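Local coordinates for GGDEF family protein (Vibrio cholerae, PDB 5GZS) that is a diguanylate cyclase, which would make the second messenger cyclic di-GMP, and binds arginine in its periplasmic portion, probably to sense it, at residues T5-E11 and E31-Y37. Residues are numbered along the deposited sequence; the frame is centred on the assembly and turned at random.
Sequences TYKVATE and EIEYVNY. With ARG (arginine), chain B.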
loop_
_atom_site.group_PDB
_atom_site.type_symbol
_atom_site.label_atom_id
_atom_site.label_comp_id
_atom_site.label_asym_id
_atom_site.label_seq_id
_atom_site.Cartn_x
_atom_site.Cartn_y
_atom_site.Cartn_z
ATOM N N THR A 5 43.885 23.838 -16.290
ATOM C CA THR A 5 43.479 22.700 -15.474
ATOM C C THR A 5 42.066 22.888 -14.932
ATOM O O THR A 5 41.741 23.932 -14.368
ATOM C CB THR A 5 44.446 22.478 -14.295
ATOM O OG1 THR A 5 45.776 22.293 -14.793
ATOM C CG2 THR A 5 44.035 21.254 -13.493
ATOM N N TYR A 6 41.231 21.868 -15.106
ATOM C CA TYR A 6 39.848 21.920 -14.635
ATOM C C TYR A 6 39.724 21.292 -13.262
ATOM O O TYR A 6 40.066 20.123 -13.074
ATOM C CB TYR A 6 38.906 21.216 -15.611
ATOM C CG TYR A 6 38.918 21.815 -16.989
ATOM C CD1 TYR A 6 38.059 22.847 -17.318
ATOM C CD2 TYR A 6 39.802 21.356 -17.965
ATOM C CE1 TYR A 6 38.069 23.410 -18.587
ATOM C CE2 TYR A 6 39.822 21.914 -19.236
ATOM C CZ TYR A 6 38.951 22.936 -19.542
ATOM O OH TYR A 6 38.956 23.496 -20.798
ATOM N N LYS A 7 39.232 22.074 -12.302
ATOM C CA LYS A 7 39.085 21.608 -10.937
ATOM C C LYS A 7 37.717 20.982 -10.742
ATOM O O LYS A 7 36.694 21.663 -10.838
ATOM C CB LYS A 7 39.273 22.760 -9.965
ATOM C CG LYS A 7 40.534 23.549 -10.180
ATOM C CD LYS A 7 41.760 22.893 -9.579
ATOM C CE LYS A 7 42.941 23.867 -9.680
ATOM N NZ LYS A 7 44.158 23.427 -8.948
ATOM N N VAL A 8 37.680 19.681 -10.488
ATOM C CA VAL A 8 36.394 19.048 -10.229
ATOM C C VAL A 8 36.323 18.559 -8.780
ATOM O O VAL A 8 37.271 17.970 -8.240
ATOM C CB VAL A 8 36.112 17.911 -11.233
ATOM C CG1 VAL A 8 37.201 17.873 -12.312
ATOM C CG2 VAL A 8 35.943 16.570 -10.538
ATOM N N ALA A 9 35.190 18.866 -8.153
ATOM C CA ALA A 9 34.991 18.690 -6.721
ATOM C C ALA A 9 34.683 17.257 -6.346
ATOM O O ALA A 9 33.994 16.554 -7.093
ATOM C CB ALA A 9 33.860 19.601 -6.238
ATOM N N THR A 10 35.161 16.841 -5.184
ATOM C CA THR A 10 34.784 15.560 -4.612
ATOM C C THR A 10 34.567 15.556 -3.102
ATOM O O THR A 10 35.263 16.211 -2.368
ATOM C CB THR A 10 35.783 14.455 -4.945
ATOM O OG1 THR A 10 37.007 14.685 -4.271
ATOM C CG2 THR A 10 36.044 14.425 -6.385
ATOM N N GLU A 11 33.591 14.765 -2.664
ATOM C CA GLU A 11 33.303 14.599 -1.244
ATOM C C GLU A 11 33.412 13.130 -0.831
ATOM O O GLU A 11 32.662 12.283 -1.316
ATOM C CB GLU A 11 31.911 15.138 -0.912
ATOM C CG GLU A 11 31.717 15.494 0.553
ATOM C CD GLU A 11 30.369 15.049 1.087
ATOM O OE1 GLU A 11 30.260 14.819 2.310
ATOM O OE2 GLU A 11 29.420 14.926 0.283
ATOM N N GLU A 31 42.983 17.872 -18.766
ATOM C CA GLU A 31 43.694 17.835 -17.504
ATOM C C GLU A 31 42.710 18.030 -16.400
ATOM O O GLU A 31 42.234 19.136 -16.181
ATOM C CB GLU A 31 44.784 18.906 -17.448
ATOM C CG GLU A 31 45.927 18.617 -18.377
ATOM C CD GLU A 31 46.534 17.237 -18.134
ATOM O OE1 GLU A 31 46.476 16.737 -16.989
ATOM O OE2 GLU A 31 47.069 16.647 -19.098
ATOM N N ILE A 32 42.390 16.949 -15.709
ATOM C CA ILE A 32 41.478 17.032 -14.591
ATOM C C ILE A 32 42.302 17.124 -13.331
ATOM O O ILE A 32 43.412 16.602 -13.264
ATOM C CB ILE A 32 40.511 15.809 -14.543
ATOM C CG1 ILE A 32 39.460 15.922 -15.654
ATOM C CG2 ILE A 32 39.828 15.675 -13.200
ATOM C CD1 ILE A 32 39.030 17.359 -15.972
ATOM N N GLU A 33 41.769 17.840 -12.350
ATOM C CA GLU A 33 42.327 17.885 -11.014
ATOM C C GLU A 33 41.236 17.736 -9.961
ATOM O O GLU A 33 40.423 18.640 -9.785
ATOM C CB GLU A 33 43.059 19.200 -10.797
ATOM C CG GLU A 33 43.540 19.384 -9.381
ATOM C CD GLU A 33 44.516 20.523 -9.256
ATOM O OE1 GLU A 33 44.801 21.180 -10.287
ATOM O OE2 GLU A 33 45.011 20.757 -8.129
ATOM N N TYR A 34 41.222 16.621 -9.244
ATOM C CA TYR A 34 40.202 16.456 -8.216
ATOM C C TYR A 34 40.539 17.290 -6.979
ATOM O O TYR A 34 41.707 17.425 -6.588
ATOM C CB TYR A 34 40.018 14.978 -7.854
ATOM C CG TYR A 34 39.538 14.171 -9.029
ATOM C CD1 TYR A 34 38.236 14.257 -9.465
ATOM C CD2 TYR A 34 40.411 13.356 -9.734
ATOM C CE1 TYR A 34 37.804 13.544 -10.554
ATOM C CE2 TYR A 34 39.996 12.647 -10.822
ATOM C CZ TYR A 34 38.687 12.733 -11.235
ATOM O OH TYR A 34 38.268 12.001 -12.339
ATOM N N VAL A 35 39.498 17.859 -6.378
ATOM C CA VAL A 35 39.637 18.629 -5.145
ATOM C C VAL A 35 38.710 18.094 -4.049
ATOM O O VAL A 35 37.487 18.183 -4.179
ATOM C CB VAL A 35 39.356 20.119 -5.423
ATOM C CG1 VAL A 35 39.412 20.943 -4.159
ATOM C CG2 VAL A 35 40.368 20.639 -6.425
ATOM N N ASN A 36 39.276 17.506 -2.990
ATOM C CA ASN A 36 38.450 17.016 -1.873
ATOM C C ASN A 36 37.806 18.176 -1.128
ATOM O O ASN A 36 38.484 19.132 -0.742
ATOM C CB ASN A 36 39.276 16.171 -0.893
ATOM C CG ASN A 36 38.395 15.385 0.125
ATOM O OD1 ASN A 36 37.323 15.839 0.530
ATOM N ND2 ASN A 36 38.866 14.205 0.533
ATOM N N TYR A 37 36.492 18.105 -0.951
ATOM C CA TYR A 37 35.783 19.042 -0.084
ATOM C C TYR A 37 35.226 18.270 1.093
ATOM O O TYR A 37 34.627 17.209 0.924
ATOM C CB TYR A 37 34.665 19.753 -0.834
ATOM C CG TYR A 37 35.167 20.817 -1.772
ATOM C CD1 TYR A 37 35.371 22.115 -1.322
ATOM C CD2 TYR A 37 35.455 20.526 -3.107
ATOM C CE1 TYR A 37 35.840 23.105 -2.179
ATOM C CE2 TYR A 37 35.921 21.507 -3.966
ATOM C CZ TYR A 37 36.112 22.795 -3.489
ATOM O OH TYR A 37 36.566 23.785 -4.313
HETATM N N ARG B . 22.212 14.588 -5.344
HETATM C CA ARG B . 21.722 15.159 -4.098
HETATM C C ARG B . 21.812 16.680 -4.127
HETATM O O ARG B . 21.089 17.379 -3.420
HETATM C CB ARG B . 22.505 14.606 -2.920
HETATM C CG ARG B . 23.975 14.977 -2.923
HETATM C CD ARG B . 24.688 14.103 -1.914
HETATM N NE ARG B . 26.085 14.454 -1.775
HETATM C CZ ARG B . 27.017 14.155 -2.669
HETATM N NH1 ARG B . 26.697 13.506 -3.784
HETATM N NH2 ARG B . 28.268 14.523 -2.448
HETATM O OXT ARG B . 22.613 17.246 -4.861
#
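Strands 6-10 and 32-36 are the two parallel strands of a beta-alpha-beta unit at the start of a periplasmic solute-binding domain, connected through helix 15-28. Six backbone hydrogen bonds zip them together, starting with Tyr6 N to Glu31 O at 3.1 Å and ending where Tyr37 N meets Thr10 O at 2.7 Å. Val8, Thr10, Ile32 and Tyr34 line the face packed against helix 15-28, where branched and aromatic side chains fill the interface. Val8 CG1 meets Ile32 CG2 at 3.5 Å, while its other methyl, CG2, lies 3.4 Å from Tyr34 CD1. Ile32 CG2 also sits over one face of the Tyr34 ring, offset toward the rim, and the phenol OH is hydrogen-bonded to Asp22 of that helix. On the other face Lys7 and Glu33 run side by side. The lysine bends at chi2 (-81°), and its NZ meets Glu33 OE1 from above the carboxylate plane, 2.7 Å away, in a salt bridge, a charged pair suited to this partly exposed face. Farther along, small Ala9 leaves room for Tyr37, whose CE2 lies 3.6 Å from Ala9 CB beside Ile43 of helix 40-49. Near the ligand, Glu11 belongs to the pocket for arginine, its acidic group matching a guanidinium: OE2 accepts a 3.0 Å hydrogen bond from NH2 of the bound arginine.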